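Local atomic coordinates of UTP-glucose-1-phosphate uridylyltransferase 2 (Trypanosoma brucei, PDB entry 3GUE), a protein that probably catalyses the reversible transfer of a uridylyl group from UTP to glucose 1-phosphate, giving UDP-glucose and diphosphate. Residues A[81-86]-A[128-133]. Residues are numbered along the deposited sequence; the frame is centred on the assembly and turned at random.
Sequences KLNGGL and FMLMNS. With UPG (uridine-5'-diphosphate-glucose), chain C.
Lys81 grips the neighbouring parallel strand on both sides of Leu130: its N donates to Met129 O at 2.9 Å, almost straight, and its O accepts from Met131 N at 3.1 Å. Met131 O also takes a weak, bent bond from Asn83 N; beyond it Gly84 and Gly85 belong to the loop that meets the nucleotide. Side chains add to the backbone bonds. With CG anti to the backbone N (chi1 -167°), the Asn83 amide reaches Asn132, and ND2 gives OD1 a 2.7 Å bond. The acceptor lies close to the plane of the Asn83 amide, yet the donor stands above the Asn132 carbonyl plane, the two amides being turned 71° apart. Asn83 ND2 also bonds Thr140 OG1 and its OD1 bonds Ser97 OG, while Asn132 ND2 is held by Glu159. One step on, Ser133 OG donates to Gly84 O at 2.8 Å. Gly84 N and Gly85 N instead serve UDP-glucose, the first weakly at uracil O2, the second at ribose O2C (3.0 Å). Leu82 CD2 and Met131 CE pack side by side at 3.9 Å, next to the uridine. Lys81 NZ leads off to Ser218 and Asn222. Within the central mixed sheet of this GT-A-type fold, strand 77-83 runs between 128-132 and 214-219, while helices 107-122 and 154-158 pack against Phe128.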
ATOM      1  N   LYS A  81       5.494  -0.886   9.713  1.00 27.42           N
ATOM      2  CA  LYS A  81       4.980  -0.034   8.625  1.00 28.32           C
ATOM      3  C   LYS A  81       5.734  -0.401   7.352  1.00 28.79           C
ATOM      4  O   LYS A  81       6.973  -0.414   7.352  1.00 28.93           O
ATOM      5  CB  LYS A  81       5.196   1.448   8.997  1.00 28.78           C
ATOM      6  CG  LYS A  81       3.928   2.202   9.470  1.00 32.05           C
ATOM      7  CD  LYS A  81       3.017   2.522   8.270  1.00 31.35           C
ATOM      8  CE  LYS A  81       2.067   3.702   8.527  1.00 34.05           C
ATOM      9  NZ  LYS A  81       0.675   3.244   8.881  1.00 32.59           N
ATOM     10  N   LEU A  82       5.001  -0.754   6.293  1.00 27.91           N
ATOM     11  CA  LEU A  82       5.594  -1.060   4.988  1.00 26.91           C
ATOM     12  C   LEU A  82       6.207   0.239   4.398  1.00 26.48           C
ATOM     13  O   LEU A  82       5.590   1.306   4.436  1.00 25.54           O
ATOM     14  CB  LEU A  82       4.543  -1.653   4.038  1.00 26.67           C
ATOM     15  CG  LEU A  82       3.780  -2.907   4.513  1.00 27.15           C
ATOM     16  CD1 LEU A  82       2.707  -3.375   3.503  1.00 26.21           C
ATOM     17  CD2 LEU A  82       4.729  -4.078   4.908  1.00 28.35           C
ATOM     18  N   ASN A  83       7.400   0.129   3.827  1.00 24.99           N
ATOM     19  CA  ASN A  83       8.139   1.312   3.351  1.00 24.76           C
ATOM     20  C   ASN A  83       9.085   0.986   2.179  1.00 23.88           C
ATOM     21  O   ASN A  83      10.071   1.686   1.954  1.00 23.74           O
ATOM     22  CB  ASN A  83       8.910   1.913   4.543  1.00 24.28           C
ATOM     23  CG  ASN A  83       9.458   3.307   4.261  1.00 24.18           C
ATOM     24  OD1 ASN A  83       8.749   4.189   3.757  1.00 26.49           O
ATOM     25  ND2 ASN A  83      10.727   3.490   4.534  1.00 23.95           N
ATOM     26  N   GLY A  84       8.757  -0.073   1.428  1.00 23.66           N
ATOM     27  CA  GLY A  84       9.685  -0.686   0.466  1.00 22.98           C
ATOM     28  C   GLY A  84       9.370  -0.402  -0.989  1.00 22.81           C
ATOM     29  O   GLY A  84      10.193  -0.661  -1.854  1.00 23.43           O
ATOM     30  N   GLY A  85       8.204   0.168  -1.270  1.00 23.20           N
ATOM     31  CA  GLY A  85       7.807   0.408  -2.655  1.00 23.56           C
ATOM     32  C   GLY A  85       8.540   1.599  -3.255  1.00 25.72           C
ATOM     33  O   GLY A  85       9.126   2.415  -2.533  1.00 26.26           O
ATOM     34  N   LEU A  86       8.468   1.711  -4.576  1.00 26.38           N
ATOM     35  CA  LEU A  86       9.296   2.648  -5.311  1.00 28.04           C
ATOM     36  C   LEU A  86       8.508   3.853  -5.767  1.00 28.44           C
ATOM     37  O   LEU A  86       9.102   4.859  -6.189  1.00 28.58           O
ATOM     38  CB  LEU A  86       9.945   1.963  -6.507  1.00 28.72           C
ATOM     39  CG  LEU A  86      10.452   0.536  -6.302  1.00 30.93           C
ATOM     40  CD1 LEU A  86      10.718  -0.127  -7.643  1.00 32.18           C
ATOM     41  CD2 LEU A  86      11.676   0.530  -5.404  1.00 31.10           C
ATOM     42  N   PHE A 128       8.743  -1.319  17.001  1.00 27.12           N
ATOM     43  CA  PHE A 128       8.389  -0.686  15.737  1.00 27.23           C
ATOM     44  C   PHE A 128       9.444  -0.959  14.685  1.00 27.36           C
ATOM     45  O   PHE A 128      10.638  -0.855  14.968  1.00 27.44           O
ATOM     46  CB  PHE A 128       8.272   0.827  15.910  1.00 27.55           C
ATOM     47  CG  PHE A 128       7.980   1.584  14.618  1.00 28.67           C
ATOM     48  CD1 PHE A 128       6.700   1.576  14.048  1.00 30.06           C
ATOM     49  CD2 PHE A 128       8.979   2.336  13.996  1.00 29.68           C
ATOM     50  CE1 PHE A 128       6.434   2.284  12.863  1.00 29.28           C
ATOM     51  CE2 PHE A 128       8.709   3.078  12.795  1.00 29.18           C
ATOM     52  CZ  PHE A 128       7.451   3.049  12.245  1.00 29.20           C
ATOM     53  N   MET A 129       8.983  -1.239  13.464  1.00 27.16           N
ATOM     54  CA  MET A 129       9.849  -1.621  12.353  1.00 27.46           C
ATOM     55  C   MET A 129       9.314  -0.978  11.078  1.00 27.20           C
ATOM     56  O   MET A 129       8.134  -0.661  10.979  1.00 26.94           O
ATOM     57  CB  MET A 129       9.888  -3.150  12.190  1.00 27.23           C
ATOM     58  CG  MET A 129      10.707  -3.910  13.245  1.00 28.29           C
ATOM     59  SD  MET A 129      10.925  -5.690  12.911  1.00 29.40           S
ATOM     60  CE  MET A 129       9.260  -6.259  13.146  1.00 28.98           C
ATOM     61  N   LEU A 130      10.204  -0.783  10.127  1.00 26.20           N
ATOM     62  CA  LEU A 130       9.866  -0.246   8.826  1.00 26.14           C
ATOM     63  C   LEU A 130      10.510  -1.229   7.847  1.00 26.20           C
ATOM     64  O   LEU A 130      11.707  -1.545   7.935  1.00 26.67           O
ATOM     65  CB  LEU A 130      10.446   1.179   8.674  1.00 26.34           C
ATOM     66  CG  LEU A 130       9.790   2.409   9.329  1.00 24.88           C
ATOM     67  CD1 LEU A 130      10.862   3.456   9.537  1.00 24.62           C
ATOM     68  CD2 LEU A 130       8.653   3.020   8.467  1.00 23.29           C
ATOM     69  N   MET A 131       9.696  -1.776   6.958  1.00 26.90           N
ATOM     70  CA  MET A 131      10.223  -2.630   5.925  1.00 26.65           C
ATOM     71  C   MET A 131      10.682  -1.766   4.765  1.00 26.31           C
ATOM     72  O   MET A 131       9.862  -1.178   4.028  1.00 24.77           O
ATOM     73  CB  MET A 131       9.203  -3.659   5.465  1.00 26.79           C
ATOM     74  CG  MET A 131       9.801  -4.720   4.529  1.00 25.77           C
ATOM     75  SD  MET A 131       8.707  -6.100   4.234  1.00 27.36           S
ATOM     76  CE  MET A 131       7.692  -5.500   2.853  1.00 24.76           C
ATOM     77  N   ASN A 132      12.000  -1.737   4.590  1.00 26.55           N
ATOM     78  CA  ASN A 132      12.634  -0.940   3.547  1.00 26.91           C
ATOM     79  C   ASN A 132      13.150  -1.824   2.423  1.00 26.73           C
ATOM     80  O   ASN A 132      13.300  -3.006   2.611  1.00 28.39           O
ATOM     81  CB  ASN A 132      13.725  -0.046   4.155  1.00 27.22           C
ATOM     82  CG  ASN A 132      13.180   0.890   5.270  1.00 27.72           C
ATOM     83  OD1 ASN A 132      12.032   1.278   5.245  1.00 29.72           O
ATOM     84  ND2 ASN A 132      14.007   1.219   6.237  1.00 28.84           N
ATOM     85  N   SER A 133      13.323  -1.256   1.233  1.00 26.89           N
ATOM     86  CA  SER A 133      13.970  -1.926   0.107  1.00 25.60           C
ATOM     87  C   SER A 133      15.297  -1.213  -0.208  1.00 25.97           C
ATOM     88  O   SER A 133      15.628  -0.198   0.428  1.00 25.48           O
ATOM     89  CB  SER A 133      13.061  -1.844  -1.119  1.00 25.09           C
ATOM     90  OG  SER A 133      12.923  -0.479  -1.520  1.00 24.53           O
TER
HETATM   91  N1  UPG C 484       5.707  -1.873  -0.503  1.00 21.25           N
HETATM   92  C2  UPG C 484       6.791  -2.555   0.085  1.00 21.84           C
HETATM   93  N3  UPG C 484       7.460  -3.478  -0.699  1.00 23.09           N
HETATM   94  C4  UPG C 484       7.114  -3.754  -2.000  1.00 23.06           C
HETATM   95  C5  UPG C 484       6.025  -3.097  -2.587  1.00 23.85           C
HETATM   96  C6  UPG C 484       5.312  -2.158  -1.849  1.00 22.35           C
HETATM   97  O2  UPG C 484       7.202  -2.364   1.239  1.00 19.71           O
HETATM   98  O4  UPG C 484       7.796  -4.589  -2.610  1.00 21.14           O
HETATM   99  C1C UPG C 484       4.944  -0.866   0.302  1.00 20.87           C
HETATM  100  C2C UPG C 484       4.629   0.514  -0.283  1.00 19.46           C
HETATM  101  O2C UPG C 484       5.752   1.397  -0.142  1.00 17.26           O
HETATM  102  C3C UPG C 484       3.488   0.936   0.639  1.00 19.19           C
HETATM  103  C4C UPG C 484       2.725  -0.366   0.830  1.00 18.49           C
HETATM  104  O4C UPG C 484       3.649  -1.448   0.535  1.00 16.57           O
HETATM  105  O3C UPG C 484       4.029   1.322   1.901  1.00 20.36           O
HETATM  106  C5C UPG C 484       1.527  -0.485  -0.167  1.00 17.44           C
HETATM  107  O5C UPG C 484       1.914  -0.619  -1.508  1.00 15.94           O
HETATM  108  PA  UPG C 484       1.118   0.148  -2.684  1.00 18.72           P
HETATM  109  O1A UPG C 484       0.977   1.550  -2.199  1.00 20.56           O
HETATM  110  O2A UPG C 484       1.712  -0.106  -4.002  1.00 20.57           O
HETATM  111  O3A UPG C 484      -0.369  -0.552  -2.589  1.00 19.64           O
HETATM  112  PB  UPG C 484      -0.890  -1.877  -3.377  1.00 21.38           P
HETATM  113  O1B UPG C 484       0.077  -2.962  -3.138  1.00 17.81           O
HETATM  114  O2B UPG C 484      -1.301  -1.544  -4.777  1.00 17.01           O
HETATM  115  O3B UPG C 484      -2.273  -2.093  -2.592  1.00 17.61           O
HETATM  116  C1' UPG C 484      -2.230  -2.441  -1.159  1.00 17.06           C
HETATM  117  C2' UPG C 484      -2.917  -3.785  -0.961  1.00 20.54           C
HETATM  118  C3' UPG C 484      -4.337  -3.660  -1.499  1.00 20.13           C
HETATM  119  C4' UPG C 484      -5.075  -2.568  -0.707  1.00 19.24           C
HETATM  120  C5' UPG C 484      -4.310  -1.223  -0.807  1.00 20.96           C
HETATM  121  C6' UPG C 484      -4.838  -0.238   0.204  1.00 20.78           C
HETATM  122  O2' UPG C 484      -2.228  -4.833  -1.667  1.00 22.23           O
HETATM  123  O3' UPG C 484      -4.974  -4.923  -1.423  1.00 17.24           O
HETATM  124  O4' UPG C 484      -6.399  -2.407  -1.192  1.00 20.50           O
HETATM  125  O5' UPG C 484      -2.899  -1.357  -0.485  1.00 19.65           O
HETATM  126  O6' UPG C 484      -4.402   1.076  -0.150  1.00 20.23           O